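Local coordinates for protein beta-n-acetylhexosaminidase (Streptococcus pneumoniae, PDB 4AZI) that hydrolyses terminal beta-linked N-acetylhexosamine residues as a family 20 glycoside hydrolase catalytic module, probably trimming N-acetylglucosamine from the ends of glycans, at residues A350-Y361 against N394-L405. The protein carries 2 engineered substitutions. Residues are numbered along the deposited sequence; the frame is centred on the assembly and turned at random.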
# COMPACT_ATOMS: atom_id res chain seq x y z
N ALA A 350 5.70 9.42 13.58
CA ALA A 350 5.95 8.59 14.75
C ALA A 350 6.07 9.44 16.02
O ALA A 350 5.49 9.11 17.05
CB ALA A 350 7.19 7.73 14.56
N ASP A 351 6.81 10.55 15.93
CA ASP A 351 7.03 11.44 17.08
C ASP A 351 5.77 12.11 17.60
O ASP A 351 5.63 12.33 18.80
CB ASP A 351 8.10 12.48 16.77
CG ASP A 351 9.51 11.93 16.89
OD1 ASP A 351 9.67 10.82 17.45
OD2 ASP A 351 10.46 12.59 16.44
N HIS A 352 4.85 12.45 16.69
CA HIS A 352 3.58 13.06 17.08
C HIS A 352 2.61 12.06 17.65
O HIS A 352 1.60 12.45 18.24
CB HIS A 352 2.95 13.79 15.89
CG HIS A 352 3.57 15.13 15.61
ND1 HIS A 352 3.61 16.12 16.53
CD2 HIS A 352 4.16 15.64 14.46
CE1 HIS A 352 4.21 17.20 16.00
NE2 HIS A 352 4.54 16.91 14.73
N ASN A 353 2.89 10.77 17.49
CA ASN A 353 1.97 9.71 17.91
C ASN A 353 2.66 8.58 18.68
O ASN A 353 2.49 7.40 18.36
CB ASN A 353 1.27 9.12 16.68
CG ASN A 353 0.29 10.09 16.05
OD1 ASN A 353 -0.77 10.36 16.61
ND2 ASN A 353 0.62 10.58 14.87
N LYS A 354 3.42 8.96 19.71
CA LYS A 354 4.29 8.01 20.44
C LYS A 354 3.54 6.87 21.14
O LYS A 354 4.11 5.80 21.34
CB LYS A 354 5.19 8.74 21.43
CG LYS A 354 6.31 9.53 20.78
CD LYS A 354 7.20 10.17 21.85
CE LYS A 354 8.32 10.99 21.23
NZ LYS A 354 7.83 12.32 20.79
N ASP A 355 2.28 7.10 21.50
CA ASP A 355 1.40 6.07 22.07
C ASP A 355 1.07 4.94 21.10
O ASP A 355 0.81 3.81 21.52
CB ASP A 355 0.10 6.70 22.59
CG ASP A 355 -0.39 7.87 21.74
OD1 ASP A 355 0.46 8.58 21.15
OD2 ASP A 355 -1.61 8.08 21.67
N TYR A 356 1.08 5.24 19.81
CA TYR A 356 0.72 4.26 18.79
C TYR A 356 1.91 3.48 18.23
O TYR A 356 1.77 2.33 17.83
CB TYR A 356 -0.05 4.93 17.65
CG TYR A 356 -1.45 5.32 18.04
CD1 TYR A 356 -2.50 4.41 17.98
CD2 TYR A 356 -1.73 6.61 18.49
CE1 TYR A 356 -3.78 4.76 18.36
CE2 TYR A 356 -3.01 6.98 18.86
CZ TYR A 356 -4.03 6.05 18.79
OH TYR A 356 -5.29 6.42 19.16
N PHE A 357 3.08 4.12 18.22
CA PHE A 357 4.28 3.53 17.64
C PHE A 357 5.11 2.78 18.66
O PHE A 357 5.24 3.22 19.81
CB PHE A 357 5.11 4.62 16.95
CG PHE A 357 4.50 5.11 15.67
CD1 PHE A 357 3.39 5.95 15.68
CD2 PHE A 357 5.02 4.71 14.44
CE1 PHE A 357 2.82 6.39 14.49
CE2 PHE A 357 4.45 5.15 13.25
CZ PHE A 357 3.35 5.99 13.28
N ARG A 358 5.69 1.66 18.24
CA ARG A 358 6.57 0.87 19.09
C ARG A 358 7.86 1.60 19.39
O ARG A 358 8.31 2.45 18.60
CB ARG A 358 6.91 -0.48 18.43
CG ARG A 358 5.79 -1.51 18.43
CD ARG A 358 6.28 -2.84 17.90
NE ARG A 358 6.85 -3.68 18.95
CZ ARG A 358 7.57 -4.78 18.75
NH1 ARG A 358 7.84 -5.21 17.52
NH2 ARG A 358 8.03 -5.47 19.80
N ALA A 359 8.45 1.26 20.53
CA ALA A 359 9.85 1.60 20.82
C ALA A 359 10.75 0.90 19.79
O ALA A 359 10.30 0.04 19.04
CB ALA A 359 10.20 1.17 22.23
N ASN A 360 12.02 1.29 19.75
CA ASN A 360 12.98 0.70 18.83
C ASN A 360 13.62 -0.55 19.43
O ASN A 360 14.39 -0.46 20.39
CB ASN A 360 14.04 1.73 18.43
CG ASN A 360 15.07 1.18 17.45
OD1 ASN A 360 15.01 0.02 17.03
ND2 ASN A 360 16.02 2.02 17.08
N TYR A 361 13.30 -1.70 18.84
CA TYR A 361 13.72 -3.00 19.36
C TYR A 361 14.94 -3.59 18.65
O TYR A 361 15.28 -4.75 18.88
CB TYR A 361 12.54 -3.98 19.32
CG TYR A 361 11.63 -3.81 20.51
CD1 TYR A 361 11.90 -4.46 21.71
CD2 TYR A 361 10.53 -2.96 20.45
CE1 TYR A 361 11.09 -4.29 22.82
CE2 TYR A 361 9.71 -2.78 21.56
CZ TYR A 361 10.00 -3.45 22.74
OH TYR A 361 9.21 -3.28 23.84
N ASN A 394 10.91 -6.32 28.13
CA ASN A 394 9.52 -5.94 27.87
C ASN A 394 9.35 -5.69 26.38
O ASN A 394 9.90 -4.72 25.84
CB ASN A 394 9.15 -4.69 28.68
CG ASN A 394 7.67 -4.36 28.63
OD1 ASN A 394 6.95 -4.78 27.72
ND2 ASN A 394 7.21 -3.58 29.60
N TYR A 395 8.58 -6.55 25.71
CA TYR A 395 8.36 -6.44 24.27
C TYR A 395 7.17 -5.54 23.90
O TYR A 395 6.88 -5.33 22.72
CB TYR A 395 8.22 -7.84 23.64
CG TYR A 395 9.52 -8.61 23.64
CD1 TYR A 395 10.43 -8.47 22.59
CD2 TYR A 395 9.86 -9.46 24.70
CE1 TYR A 395 11.63 -9.17 22.58
CE2 TYR A 395 11.06 -10.16 24.70
CZ TYR A 395 11.94 -10.01 23.64
OH TYR A 395 13.14 -10.70 23.62
N ASN A 396 6.53 -4.95 24.91
CA ASN A 396 5.29 -4.20 24.72
C ASN A 396 5.43 -2.68 24.85
O ASN A 396 4.43 -1.99 25.04
CB ASN A 396 4.23 -4.70 25.72
CG ASN A 396 4.10 -6.21 25.74
OD1 ASN A 396 4.06 -6.86 24.70
ND2 ASN A 396 4.02 -6.77 26.93
N LEU A 397 6.65 -2.17 24.74
CA LEU A 397 6.90 -0.74 24.98
C LEU A 397 6.65 0.13 23.74
O LEU A 397 7.01 -0.25 22.63
CB LEU A 397 8.31 -0.51 25.55
CG LEU A 397 8.59 -1.13 26.94
CD1 LEU A 397 10.08 -1.14 27.25
CD2 LEU A 397 7.81 -0.43 28.04
N ASN A 398 6.02 1.28 23.96
CA ASN A 398 5.77 2.23 22.88
C ASN A 398 6.90 3.24 22.78
O ASN A 398 7.84 3.21 23.58
CB ASN A 398 4.37 2.89 23.00
CG ASN A 398 4.23 3.79 24.22
OD1 ASN A 398 5.18 4.46 24.65
ND2 ASN A 398 3.03 3.84 24.78
N ARG A 399 6.80 4.14 21.80
CA ARG A 399 7.86 5.13 21.52
C ARG A 399 8.13 6.13 22.68
O ARG A 399 9.19 6.76 22.74
CB ARG A 399 7.54 5.85 20.20
CG ARG A 399 8.74 6.54 19.55
CD ARG A 399 8.45 7.00 18.13
NE ARG A 399 9.41 8.01 17.70
CZ ARG A 399 10.65 7.75 17.26
NH1 ARG A 399 11.09 6.50 17.18
NH2 ARG A 399 11.45 8.74 16.92
N ASN A 400 7.20 6.25 23.62
CA ASN A 400 7.43 7.06 24.83
C ASN A 400 8.49 6.48 25.76
O ASN A 400 9.04 7.20 26.59
CB ASN A 400 6.14 7.25 25.61
CG ASN A 400 5.19 8.22 24.94
OD1 ASN A 400 5.56 9.36 24.69
ND2 ASN A 400 3.97 7.77 24.65
N LYS A 401 8.79 5.19 25.60
CA LYS A 401 9.57 4.45 26.59
C LYS A 401 10.89 3.86 26.07
O LYS A 401 11.28 2.75 26.45
CB LYS A 401 8.71 3.34 27.21
CG LYS A 401 7.49 3.85 27.97
CD LYS A 401 7.89 4.60 29.23
CE LYS A 401 6.72 5.40 29.80
NZ LYS A 401 5.68 4.52 30.39
N GLN A 402 11.59 4.62 25.22
CA GLN A 402 12.88 4.16 24.69
C GLN A 402 13.93 4.04 25.79
O GLN A 402 14.61 3.02 25.89
CB GLN A 402 13.38 5.07 23.57
CG GLN A 402 14.51 4.47 22.75
CD GLN A 402 14.15 3.12 22.16
OE1 GLN A 402 13.07 2.93 21.61
NE2 GLN A 402 15.07 2.16 22.27
N ALA A 403 14.06 5.08 26.61
CA ALA A 403 15.01 5.09 27.72
C ALA A 403 14.82 3.84 28.59
O ALA A 403 15.79 3.17 28.95
CB ALA A 403 14.84 6.36 28.55
N GLU A 404 13.56 3.53 28.88
CA GLU A 404 13.19 2.38 29.70
C GLU A 404 13.61 1.06 29.05
O GLU A 404 14.19 0.20 29.72
CB GLU A 404 11.68 2.41 29.99
CG GLU A 404 11.21 3.53 30.94
CD GLU A 404 11.18 4.93 30.32
OE1 GLU A 404 11.58 5.11 29.14
OE2 GLU A 404 10.74 5.87 31.01
N LEU A 405 13.34 0.92 27.75
CA LEU A 405 13.81 -0.25 26.99
C LEU A 405 15.35 -0.34 26.95
O LEU A 405 15.91 -1.42 27.11
CB LEU A 405 13.25 -0.25 25.56
CG LEU A 405 13.66 -1.40 24.63
CD1 LEU A 405 13.32 -2.76 25.22
CD2 LEU A 405 13.01 -1.23 23.27
O HOH W 1 0.44 3.18 24.09
O HOH W 2 10.48 3.83 18.17
O HOH W 3 6.02 -2.84 21.44
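Arg399 leaves its backbone with CG opposite the N (chi1 -160°) and runs extended to NE, along Ala350 to Asp351, while Tyr361 CG, anti to its own carbonyl carbon, sends the ring toward 394-397. The segments pack the loop after helix 339-352, the last of the TIM barrel, against the loop leading into C-terminal helix 402-414; among their contacts is a single antiparallel bridge, with Arg358 and Asn398 as the non-hydrogen-bonded pair. Arg399 grips Asp351 side-on: NE and NH2 both donate to OD1, each at 2.8 Å, with the oxygen in the guanidinium plane and the carboxylate turned 27° from it. Its NH1 binds a water that also donates to Arg358 O. At the bridge, Ala359 N meets Leu397 O almost straight (3.0 Å, 176°), and Arg399 N donates to Phe357 O at 2.7 Å. Next along, the Gln402 amide clasps the Asn360 backbone, OE1 accepting from N and NE2 donating to O; NE2 also bonds Asp406. The Tyr361 ring is sandwiched, Leu405 CD2 sitting 3.6 Å from the centroid over one face in a CH-pi contact and Arg358 NH2 lying over the opposite face toward the rim. That NH2 donates to Tyr395 O, which helps fix the guanidinium above the ring. Two bonds hold the phenol oxygen: Tyr361 OH donates to Asn394 O at 2.6 Å and accepts from Leu397 N at 2.9 Å.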